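Local atomic coordinates of diketoreductase (Acinetobacter baylyi, PDB entry 4E12), a protein that reduces dicarbonyl compounds with NADH and probably interconverts (3S)-3-hydroxyacyl-CoA and 3-oxoacyl-CoA, as in fatty acid beta-oxidation. Residues T23-F28 and K56-A61; V239-A244 and A260-N265; D77-A82 and G108-A113; K220-R223 and G227-K230. All blocks are in the same frame, centred on the assembly; numbering follows the deposited sequence.

Interaction 1. Residues T23-F28 and K56-A61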
loop_
_atom_site.group_PDB
_atom_site.type_symbol
_atom_site.label_atom_id
_atom_site.label_comp_id
_atom_site.label_asym_id
_atom_site.label_seq_id
_atom_site.Cartn_x
_atom_site.Cartn_y
_atom_site.Cartn_z
ATOM N N THR A 23 3.598 17.234 -23.774
ATOM C CA THR A 23 4.697 18.167 -23.985
ATOM C C THR A 23 4.298 19.261 -24.981
ATOM O O THR A 23 4.574 20.445 -24.761
ATOM C CB THR A 23 5.979 17.413 -24.412
ATOM O OG1 THR A 23 6.421 16.583 -23.331
ATOM C CG2 THR A 23 7.093 18.381 -24.756
ATOM N N ALA A 24 3.631 18.860 -26.055
ATOM C CA ALA A 24 3.084 19.801 -27.025
ATOM C C ALA A 24 2.041 20.719 -26.375
ATOM O O ALA A 24 2.107 21.945 -26.531
ATOM C CB ALA A 24 2.492 19.054 -28.213
ATOM N N PHE A 25 1.110 20.138 -25.617
ATOM C CA PHE A 25 0.045 20.917 -24.959
ATOM C C PHE A 25 0.608 22.046 -24.077
ATOM O O PHE A 25 -0.039 23.081 -23.883
ATOM C CB PHE A 25 -0.847 19.991 -24.121
ATOM C CG PHE A 25 -1.955 20.702 -23.390
ATOM C CD1 PHE A 25 -2.915 21.442 -24.085
ATOM C CD2 PHE A 25 -2.041 20.632 -22.003
ATOM C CE1 PHE A 25 -3.945 22.100 -23.395
ATOM C CE2 PHE A 25 -3.058 21.279 -21.316
ATOM C CZ PHE A 25 -4.007 22.012 -22.007
ATOM N N HIS A 26 1.807 21.847 -23.548
ATOM C CA HIS A 26 2.427 22.827 -22.663
ATOM C C HIS A 26 3.414 23.769 -23.333
ATOM O O HIS A 26 4.222 24.397 -22.643
ATOM C CB HIS A 26 3.086 22.171 -21.463
ATOM C CG HIS A 26 2.126 21.750 -20.399
ATOM N ND1 HIS A 26 1.463 20.544 -20.428
ATOM C CD2 HIS A 26 1.716 22.382 -19.272
ATOM C CE1 HIS A 26 0.682 20.451 -19.365
ATOM N NE2 HIS A 26 0.819 21.552 -18.649
ATOM N N GLY A 27 3.371 23.860 -24.660
ATOM C CA GLY A 27 4.059 24.949 -25.329
ATOM C C GLY A 27 5.363 24.615 -26.007
ATOM O O GLY A 27 5.919 25.456 -26.710
ATOM N N PHE A 28 5.873 23.408 -25.811
ATOM C CA PHE A 28 7.143 23.022 -26.426
ATOM C C PHE A 28 6.948 22.672 -27.886
ATOM O O PHE A 28 5.827 22.387 -28.317
ATOM C CB PHE A 28 7.790 21.859 -25.663
ATOM C CG PHE A 28 8.220 22.219 -24.266
ATOM C CD1 PHE A 28 7.293 22.294 -23.236
ATOM C CD2 PHE A 28 9.554 22.485 -23.982
ATOM C CE1 PHE A 28 7.689 22.631 -21.943
ATOM C CE2 PHE A 28 9.957 22.824 -22.688
ATOM C CZ PHE A 28 9.019 22.895 -21.670
ATOM N N LYS A 56 -11.868 17.494 -22.762
ATOM C CA LYS A 56 -12.876 17.165 -21.746
ATOM C C LYS A 56 -12.280 17.009 -20.342
ATOM O O LYS A 56 -12.974 17.248 -19.351
ATOM C CB LYS A 56 -13.616 15.873 -22.104
ATOM C CG LYS A 56 -14.322 15.878 -23.464
ATOM C CD LYS A 56 -15.414 16.923 -23.564
ATOM C CE LYS A 56 -16.021 16.932 -24.966
ATOM N NZ LYS A 56 -17.031 18.012 -25.152
ATOM N N GLU A 57 -11.010 16.616 -20.247
ATOM C CA GLU A 57 -10.427 16.245 -18.950
ATOM C C GLU A 57 -9.345 17.190 -18.414
ATOM O O GLU A 57 -8.998 17.126 -17.228
ATOM C CB GLU A 57 -9.835 14.835 -19.024
ATOM C CG GLU A 57 -10.815 13.738 -19.384
ATOM C CD GLU A 57 -11.837 13.486 -18.296
ATOM O OE1 GLU A 57 -11.631 13.975 -17.166
ATOM O OE2 GLU A 57 -12.841 12.793 -18.565
ATOM N N VAL A 58 -8.778 18.048 -19.252
ATOM C CA VAL A 58 -7.566 18.741 -18.816
ATOM C C VAL A 58 -7.756 20.252 -18.802
ATOM O O VAL A 58 -8.191 20.828 -19.798
ATOM C CB VAL A 58 -6.345 18.349 -19.707
ATOM C CG1 VAL A 58 -5.124 19.134 -19.296
ATOM C CG2 VAL A 58 -6.052 16.848 -19.588
ATOM N N ALA A 59 -7.428 20.889 -17.681
ATOM C CA ALA A 59 -7.591 22.324 -17.543
ATOM C C ALA A 59 -6.883 23.062 -18.668
ATOM O O ALA A 59 -5.719 22.781 -18.980
ATOM C CB ALA A 59 -7.069 22.791 -16.198
ATOM N N GLY A 60 -7.611 23.990 -19.283
ATOM C CA GLY A 60 -7.034 24.861 -20.284
ATOM C C GLY A 60 -7.066 24.314 -21.696
ATOM O O GLY A 60 -6.614 24.988 -22.625
ATOM N N ALA A 61 -7.594 23.106 -21.878
ATOM C CA ALA A 61 -7.513 22.454 -23.191
ATOM C C ALA A 61 -8.779 22.656 -24.013
ATOM O O ALA A 61 -8.819 22.359 -25.212
ATOM C CB ALA A 61 -7.228 20.977 -23.028
#
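At the C-terminal end of helix 14-25, the first helix of the Rossmann domain, F25 points the outer end of its ring into the type II beta turn V58-A61, just after helix 37-57. The ring leaves its helix with CG anti to the backbone N (chi1 179°), which carries its far end to the turn. There the outer atoms of the ring divide the work. CE1 meets the methyl of A61, with A61 CB 3.5 Å away. On the other branch CE2 touches CG1 of V58 at 3.6 Å, the two side chains sliding past each other in opposite directions. CZ, at the end of the ring, comes 3.6 Å from A59 O, which lies at the ring edge near its plane. The turn itself is closed by A61 N bonding to V58 O over 3.1 Å, and G60 takes up the positive phi (88°) that its third position favours. In the dinucleotide-binding fold helix 14-25 follows strand 6-10 and the glycine-rich turn G11-G16, in which T12, V14 and L15 bind NAD+; the present contact lies at the opposite end of that helix, away from the cofactor. It ties the helix to the loop leaving the long helix 37-57. Y54, still on helix 37-57, adds an edge-to-face ring contact to F25, while V58 also packs on W149.

Interaction 2. Residues V239-A244 and A260-N265. With SO4 (sulfate ion), chain I.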
loop_
_atom_site.group_PDB
_atom_site.type_symbol
_atom_site.label_atom_id
_atom_site.label_comp_id
_atom_site.label_asym_id
_atom_site.label_seq_id
_atom_site.Cartn_x
_atom_site.Cartn_y
_atom_site.Cartn_z
ATOM N N VAL A 239 -4.777 -1.782 -13.321
ATOM C CA VAL A 239 -3.549 -2.171 -14.006
ATOM C C VAL A 239 -3.895 -2.937 -15.276
ATOM O O VAL A 239 -3.316 -2.705 -16.341
ATOM C CB VAL A 239 -2.672 -3.087 -13.111
ATOM C CG1 VAL A 239 -1.428 -3.555 -13.866
ATOM C CG2 VAL A 239 -2.257 -2.344 -11.859
ATOM N N GLY A 240 -4.857 -3.845 -15.156
ATOM C CA GLY A 240 -5.155 -4.735 -16.254
ATOM C C GLY A 240 -4.650 -6.103 -15.886
ATOM O O GLY A 240 -3.500 -6.250 -15.453
ATOM N N LEU A 241 -5.499 -7.104 -16.015
ATOM C CA LEU A 241 -5.100 -8.421 -15.556
ATOM C C LEU A 241 -4.183 -9.117 -16.548
ATOM O O LEU A 241 -3.346 -9.940 -16.159
ATOM C CB LEU A 241 -6.322 -9.252 -15.188
ATOM C CG LEU A 241 -7.270 -8.658 -14.141
ATOM C CD1 LEU A 241 -8.304 -9.742 -13.788
ATOM C CD2 LEU A 241 -6.497 -8.192 -12.898
ATOM N N THR A 242 -4.298 -8.780 -17.828
ATOM C CA THR A 242 -3.364 -9.346 -18.787
ATOM C C THR A 242 -1.961 -8.849 -18.419
ATOM O O THR A 242 -0.986 -9.606 -18.426
ATOM C CB THR A 242 -3.696 -8.963 -20.266
ATOM O OG1 THR A 242 -3.371 -7.590 -20.497
ATOM C CG2 THR A 242 -5.175 -9.144 -20.538
ATOM N N THR A 243 -1.869 -7.574 -18.065
ATOM C CA THR A 243 -0.605 -6.985 -17.632
ATOM C C THR A 243 -0.111 -7.626 -16.337
ATOM O O THR A 243 1.072 -7.958 -16.209
ATOM C CB THR A 243 -0.743 -5.462 -17.436
ATOM O OG1 THR A 243 -1.168 -4.861 -18.670
ATOM C CG2 THR A 243 0.582 -4.860 -16.995
ATOM N N ALA A 244 -1.012 -7.808 -15.377
ATOM C CA ALA A 244 -0.620 -8.400 -14.105
ATOM C C ALA A 244 -0.170 -9.848 -14.309
ATOM O O ALA A 244 0.756 -10.320 -13.646
ATOM C CB ALA A 244 -1.769 -8.337 -13.110
ATOM N N ALA A 260 -0.864 -18.191 -12.756
ATOM C CA ALA A 260 -1.695 -19.336 -13.137
ATOM C C ALA A 260 -3.143 -19.163 -12.675
ATOM O O ALA A 260 -4.066 -19.605 -13.361
ATOM C CB ALA A 260 -1.115 -20.632 -12.590
ATOM N N TYR A 261 -3.338 -18.526 -11.517
ATOM C CA TYR A 261 -4.660 -18.311 -10.934
ATOM C C TYR A 261 -5.450 -17.320 -11.778
ATOM O O TYR A 261 -6.636 -17.514 -12.068
ATOM C CB TYR A 261 -4.531 -17.781 -9.495
ATOM C CG TYR A 261 -5.843 -17.549 -8.791
ATOM C CD1 TYR A 261 -6.418 -18.541 -7.990
ATOM C CD2 TYR A 261 -6.519 -16.337 -8.917
ATOM C CE1 TYR A 261 -7.629 -18.321 -7.339
ATOM C CE2 TYR A 261 -7.729 -16.110 -8.266
ATOM C CZ TYR A 261 -8.280 -17.099 -7.483
ATOM O OH TYR A 261 -9.482 -16.871 -6.846
ATOM N N LEU A 262 -4.771 -16.263 -12.183
ATOM C CA LEU A 262 -5.365 -15.258 -13.047
ATOM C C LEU A 262 -5.699 -15.877 -14.385
ATOM O O LEU A 262 -6.787 -15.661 -14.927
ATOM C CB LEU A 262 -4.389 -14.111 -13.277
ATOM C CG LEU A 262 -4.074 -13.145 -12.148
ATOM C CD1 LEU A 262 -3.053 -12.144 -12.662
ATOM C CD2 LEU A 262 -5.351 -12.429 -11.739
ATOM N N LYS A 263 -4.761 -16.660 -14.903
ATOM C CA LYS A 263 -4.916 -17.238 -16.232
ATOM C C LYS A 263 -6.167 -18.110 -16.277
ATOM O O LYS A 263 -7.024 -17.933 -17.146
ATOM C CB LYS A 263 -3.664 -18.032 -16.608
ATOM C CG LYS A 263 -3.592 -18.563 -18.047
ATOM C CD LYS A 263 -3.595 -17.440 -19.061
ATOM C CE LYS A 263 -3.120 -17.900 -20.427
ATOM N NZ LYS A 263 -3.937 -19.007 -21.009
ATOM N N GLU A 264 -6.277 -19.028 -15.321
ATOM C CA GLU A 264 -7.395 -19.955 -15.250
ATOM C C GLU A 264 -8.701 -19.258 -14.929
ATOM O O GLU A 264 -9.716 -19.518 -15.578
ATOM C CB GLU A 264 -7.138 -21.034 -14.193
ATOM C CG GLU A 264 -8.325 -21.981 -14.001
ATOM C CD GLU A 264 -8.093 -23.004 -12.901
ATOM O OE1 GLU A 264 -6.955 -23.083 -12.394
ATOM O OE2 GLU A 264 -9.048 -23.727 -12.545
ATOM N N ASN A 265 -8.679 -18.370 -13.939
ATOM C CA ASN A 265 -9.903 -17.790 -13.418
ATOM C C ASN A 265 -10.342 -16.494 -14.074
ATOM O O ASN A 265 -11.508 -16.125 -13.954
ATOM C CB ASN A 265 -9.786 -17.591 -11.916
ATOM C CG ASN A 265 -9.627 -18.891 -11.194
ATOM O OD1 ASN A 265 -10.493 -19.762 -11.289
ATOM N ND2 ASN A 265 -8.508 -19.059 -10.502
HETATM S S SO4 I . -5.128 -5.319 -19.888
HETATM O O1 SO4 I . -6.062 -6.450 -19.958
HETATM O O2 SO4 I . -5.844 -4.088 -19.506
HETATM O O3 SO4 I . -4.512 -5.127 -21.211
HETATM O O4 SO4 I . -4.078 -5.611 -18.891
#
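L262 sets its CG beside its backbone N (chi1 -71°) and extends CD1 anti to CA (chi2 179°), which sends that methyl across to L241 and A244. The contact joins helices 241-249 and 253-267 of the all-helical C-terminal domain of the 3-hydroxyacyl-CoA dehydrogenase family. L262 CD1 lies 4.0 Å from A244 CB and 4.1 Å from L241 O. The other branch, L262 CD2, stands 4.5 Å from L241 CD1, so the two leucines meet more loosely. F280 packs on both leucines and F236 on L241 and A244, extending the buried apolar packing. On helix 253-267, N265 ND2 makes a weak hydrogen bond to Y261 O. The start of helix 241-249, with G240 as N-cap, holds a sulfate that probably comes from the crystallisation liquor. The modelled approach of T242 to this ion is too close to be trusted, and the doubt over the ion's position extends to its bonds with T243. As modelled, T243 binds one oxygen twice: its N reaches sulfate O4 at 3.1 Å (157° at the hydrogen), and its OG1 donates to the same O4 at 3.0 Å.

Interaction 3. Residues D77-A82 and G108-A113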
loop_
_atom_site.group_PDB
_atom_site.type_symbol
_atom_site.label_atom_id
_atom_site.label_comp_id
_atom_site.label_asym_id
_atom_site.label_seq_id
_atom_site.Cartn_x
_atom_site.Cartn_y
_atom_site.Cartn_z
ATOM N N ASP A 77 9.862 10.342 -39.861
ATOM C CA ASP A 77 10.354 8.968 -39.835
ATOM C C ASP A 77 11.796 8.921 -40.300
ATOM O O ASP A 77 12.279 7.905 -40.806
ATOM C CB ASP A 77 9.458 7.988 -40.612
ATOM C CG ASP A 77 9.431 8.242 -42.113
ATOM O OD1 ASP A 77 10.012 9.241 -42.608
ATOM O OD2 ASP A 77 8.798 7.416 -42.806
ATOM N N ASP A 78 12.483 10.039 -40.112
ATOM C CA ASP A 78 13.894 10.147 -40.433
ATOM C C ASP A 78 14.595 10.592 -39.152
ATOM O O ASP A 78 14.552 11.768 -38.799
ATOM C CB ASP A 78 14.072 11.194 -41.539
ATOM C CG ASP A 78 15.524 11.374 -41.959
ATOM O OD1 ASP A 78 16.434 10.870 -41.267
ATOM O OD2 ASP A 78 15.746 12.031 -42.996
ATOM N N LEU A 79 15.228 9.653 -38.452
ATOM C CA LEU A 79 15.789 9.939 -37.126
ATOM C C LEU A 79 16.722 11.158 -37.131
ATOM O O LEU A 79 16.603 12.049 -36.281
ATOM C CB LEU A 79 16.489 8.691 -36.563
ATOM C CG LEU A 79 17.033 8.744 -35.137
ATOM C CD1 LEU A 79 15.922 9.105 -34.161
ATOM C CD2 LEU A 79 17.633 7.393 -34.781
ATOM N N ALA A 80 17.638 11.208 -38.100
ATOM C CA ALA A 80 18.577 12.318 -38.215
ATOM C C ALA A 80 17.842 13.653 -38.272
ATOM O O ALA A 80 18.211 14.600 -37.570
ATOM C CB ALA A 80 19.450 12.140 -39.461
ATOM N N GLN A 81 16.813 13.727 -39.114
ATOM C CA GLN A 81 16.005 14.937 -39.252
ATOM C C GLN A 81 15.167 15.177 -37.998
ATOM O O GLN A 81 14.964 16.322 -37.590
ATOM C CB GLN A 81 15.081 14.822 -40.472
ATOM C CG GLN A 81 15.833 14.758 -41.796
ATOM C CD GLN A 81 16.675 16.004 -42.035
ATOM O OE1 GLN A 81 16.234 17.122 -41.761
ATOM N NE2 GLN A 81 17.900 15.817 -42.527
ATOM N N ALA A 82 14.674 14.095 -37.392
ATOM C CA ALA A 82 13.828 14.202 -36.202
ATOM C C ALA A 82 14.549 14.846 -35.018
ATOM O O ALA A 82 13.918 15.499 -34.180
ATOM C CB ALA A 82 13.311 12.837 -35.802
ATOM N N GLY A 108 23.042 8.888 -30.495
ATOM C CA GLY A 108 24.236 9.547 -30.003
ATOM C C GLY A 108 25.043 10.193 -31.113
ATOM O O GLY A 108 25.709 11.211 -30.897
ATOM N N GLU A 109 24.978 9.598 -32.303
ATOM C CA GLU A 109 25.693 10.105 -33.476
ATOM C C GLU A 109 24.924 11.245 -34.132
ATOM O O GLU A 109 25.503 12.269 -34.502
ATOM C CB GLU A 109 25.891 8.987 -34.503
ATOM C CG GLU A 109 26.696 7.795 -33.999
ATOM C CD GLU A 109 26.803 6.678 -35.027
ATOM O OE1 GLU A 109 26.095 6.736 -36.057
ATOM O OE2 GLU A 109 27.595 5.737 -34.801
ATOM N N LEU A 110 23.615 11.062 -34.263
ATOM C CA LEU A 110 22.779 11.975 -35.027
ATOM C C LEU A 110 22.403 13.258 -34.283
ATOM O O LEU A 110 22.141 14.289 -34.904
ATOM C CB LEU A 110 21.524 11.246 -35.488
ATOM C CG LEU A 110 21.787 9.971 -36.287
ATOM C CD1 LEU A 110 20.479 9.298 -36.671
ATOM C CD2 LEU A 110 22.593 10.303 -37.531
ATOM N N ALA A 111 22.364 13.216 -32.958
ATOM C CA ALA A 111 21.885 14.371 -32.223
ATOM C C ALA A 111 22.980 15.390 -31.947
ATOM O O ALA A 111 24.132 15.029 -31.685
ATOM C CB ALA A 111 21.230 13.936 -30.915
ATOM N N PRO A 112 22.637 16.687 -32.017
ATOM C CA PRO A 112 23.658 17.689 -31.718
ATOM C C PRO A 112 24.172 17.506 -30.283
ATOM O O PRO A 112 23.488 16.925 -29.435
ATOM C CB PRO A 112 22.919 19.015 -31.911
ATOM C CG PRO A 112 21.478 18.684 -31.692
ATOM C CD PRO A 112 21.305 17.287 -32.211
ATOM N N ALA A 113 25.384 17.976 -30.016
ATOM C CA ALA A 113 26.027 17.731 -28.730
ATOM C C ALA A 113 25.182 18.202 -27.542
ATOM O O ALA A 113 25.326 17.689 -26.428
ATOM C CB ALA A 113 27.402 18.381 -28.697
#
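L79 and L110 meet with their side chains crossed at about a right angle, with one methyl of L110 against the flank of L79. That methyl is CD1: it stands 3.8 Å from L79 CG and sits against CB and CD2 of L79 as well. L79 holds its CG anti to the backbone N (chi1 -175°), whereas L110 has its CG beside the backbone N and then extends CD1 anti to CA (chi2 179°), a straight reach into the other segment. CD1 also comes 3.7 Å from A80 N, over the backbone of the helix start. The methyl of A80 stands opposite the fork, A80 CB being 4.1 Å from both L110 CD1 and L110 CD2. The backbones come close here, A80 CA and L110 CA being 5.3 Å apart.

The contact sets the first turn of helix 79-82, with D78 as its N-cap, against the last residue of helix 97-110, which links neighbouring parallel strands 88-91 and 116-119 of the Rossmann sheet. L79 packs further on Y33 of strand 29-33, and its side chain is about 9 Å from that of D34, which binds NAD+. After L110 the chain leaves the helix, and R135 binds the carbonyl oxygens of A111 and P112. Between the segments the contact is carbon against carbon with a single amide nitrogen brushed by a methyl, which implies cohesion by shape and burial of apolar surface, without any polar bond to fix the register.

Interaction 4. Residues K220-R223 and G227-K230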
loop_
_atom_site.group_PDB
_atom_site.type_symbol
_atom_site.label_atom_id
_atom_site.label_comp_id
_atom_site.label_asym_id
_atom_site.label_seq_id
_atom_site.Cartn_x
_atom_site.Cartn_y
_atom_site.Cartn_z
ATOM N N LYS A 220 -11.346 -4.619 1.419
ATOM C CA LYS A 220 -11.961 -3.806 2.471
ATOM C C LYS A 220 -10.988 -3.631 3.651
ATOM O O LYS A 220 -10.917 -2.566 4.276
ATOM C CB LYS A 220 -13.344 -4.331 2.913
ATOM C CG LYS A 220 -13.376 -5.641 3.666
ATOM C CD LYS A 220 -14.827 -6.010 4.035
ATOM C CE LYS A 220 -14.907 -7.378 4.709
ATOM N NZ LYS A 220 -16.306 -7.767 5.022
ATOM N N THR A 221 -10.196 -4.660 3.922
ATOM C CA THR A 221 -9.191 -4.538 4.958
ATOM C C THR A 221 -8.239 -3.393 4.652
ATOM O O THR A 221 -7.914 -2.602 5.538
ATOM C CB THR A 221 -8.368 -5.815 5.113
ATOM O OG1 THR A 221 -9.231 -6.909 5.440
ATOM C CG2 THR A 221 -7.340 -5.630 6.212
ATOM N N TRP A 222 -7.762 -3.310 3.412
ATOM C CA TRP A 222 -6.834 -2.246 3.045
ATOM C C TRP A 222 -7.478 -0.874 3.103
ATOM O O TRP A 222 -6.863 0.084 3.587
ATOM C CB TRP A 222 -6.252 -2.480 1.655
ATOM C CG TRP A 222 -5.126 -1.559 1.315
ATOM C CD1 TRP A 222 -5.125 -0.598 0.343
ATOM C CD2 TRP A 222 -3.821 -1.513 1.925
ATOM N NE1 TRP A 222 -3.904 0.025 0.295
ATOM C CE2 TRP A 222 -3.082 -0.516 1.251
ATOM C CE3 TRP A 222 -3.206 -2.223 2.970
ATOM C CZ2 TRP A 222 -1.745 -0.211 1.584
ATOM C CZ3 TRP A 222 -1.899 -1.922 3.300
ATOM C CH2 TRP A 222 -1.176 -0.927 2.611
ATOM N N ARG A 223 -8.712 -0.774 2.612
ATOM C CA ARG A 223 -9.393 0.509 2.584
ATOM C C ARG A 223 -9.659 1.018 3.995
ATOM O O ARG A 223 -9.401 2.184 4.301
ATOM C CB ARG A 223 -10.677 0.433 1.772
ATOM C CG ARG A 223 -10.447 0.129 0.296
ATOM C CD ARG A 223 -11.694 0.443 -0.508
ATOM N NE ARG A 223 -12.858 -0.192 0.088
ATOM C CZ ARG A 223 -13.362 -1.366 -0.274
ATOM N NH1 ARG A 223 -12.801 -2.067 -1.252
ATOM N NH2 ARG A 223 -14.442 -1.844 0.343
ATOM N N GLY A 227 -7.185 3.722 4.997
ATOM C CA GLY A 227 -7.917 4.821 4.408
ATOM C C GLY A 227 -7.768 4.947 2.909
ATOM O O GLY A 227 -8.345 5.860 2.313
ATOM N N ALA A 228 -6.995 4.058 2.288
ATOM C CA ALA A 228 -6.823 4.084 0.837
ATOM C C ALA A 228 -8.196 3.936 0.176
ATOM O O ALA A 228 -9.074 3.244 0.696
ATOM C CB ALA A 228 -5.876 2.980 0.378
ATOM N N PRO A 229 -8.412 4.607 -0.964
ATOM C CA PRO A 229 -9.720 4.524 -1.631
ATOM C C PRO A 229 -10.008 3.232 -2.397
ATOM O O PRO A 229 -11.172 2.920 -2.670
ATOM C CB PRO A 229 -9.707 5.726 -2.586
ATOM C CG PRO A 229 -8.261 5.949 -2.884
ATOM C CD PRO A 229 -7.528 5.601 -1.595
ATOM N N LYS A 230 -8.962 2.499 -2.768
ATOM C CA LYS A 230 -9.115 1.241 -3.501
ATOM C C LYS A 230 -8.140 0.211 -2.930
ATOM O O LYS A 230 -6.997 0.543 -2.598
ATOM C CB LYS A 230 -8.829 1.439 -4.988
ATOM C CG LYS A 230 -9.796 2.421 -5.687
ATOM C CD LYS A 230 -9.405 2.645 -7.118
ATOM C CE LYS A 230 -10.332 3.674 -7.760
ATOM N NZ LYS A 230 -11.750 3.246 -7.613
#
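R223 and W222 form the inner shell round A228. The methyl of A228 rests obliquely against the pyrrole part of the indole, with A228 CB 3.6 Å from W222 NE1. K230 O comes to the edge of the same ring, in its plane, 3.7 Å from W222 CD1. R223 works from its backbone as well as its side chain: G227 N makes a weak bond to R223 O (2.8 Å, 123° at the hydrogen), and R223 CA lies 3.3 Å from A228 O in a CA-H...O contact. The aliphatic part of R223 runs alongside the loop carbonyls in van der Waals contact, its CB and CG at A228 O and its CD 3.3 Å from P229 O. This is the C-terminal end of helix 215-226 in the helical C-terminal domain, where G227, with positive phi (77°), turns the chain back along the last turn of the helix toward helix 232-239. T226 stitches that reversal, its OG1 bonding to both W222 O and A228 N. The arginine chain bends at chi3 (-51°), and K220 CA lies 3.8 Å above the plane of the R223 guanidinium, offset toward its rim; NH1 forms a salt bridge to E234 on the next helix. P232 also packs on W222. Farther out the second subunit packs on this region: L200 of that chain on W222, I182 of that chain on T221, and G227 of that chain on P229.

Overall arrangement
Along the chain interaction 1 closes first, followed by interaction 3, then interaction 4 and finally interaction 2. The first two belong to the Rossmann-type NAD-binding domain, their centres 27 Å apart, and lie at the ends of helices flanking the sheet. Interactions 4 and 2 belong to the helical C-terminal domain, with centres 21 Å apart; helix 232-239 follows segment 227-230, ends in V239 of segment 239-244, and touches both contacts. Across the two domains, interactions 3 and 4 lie 48 Å apart between centres, on opposite sides of the chain's centre, whereas the nearest atoms of interactions 1 and 4 are about 14 Å apart. Only interaction 4 meets the second subunit; interaction 3 lies nearest the NAD+-binding D34.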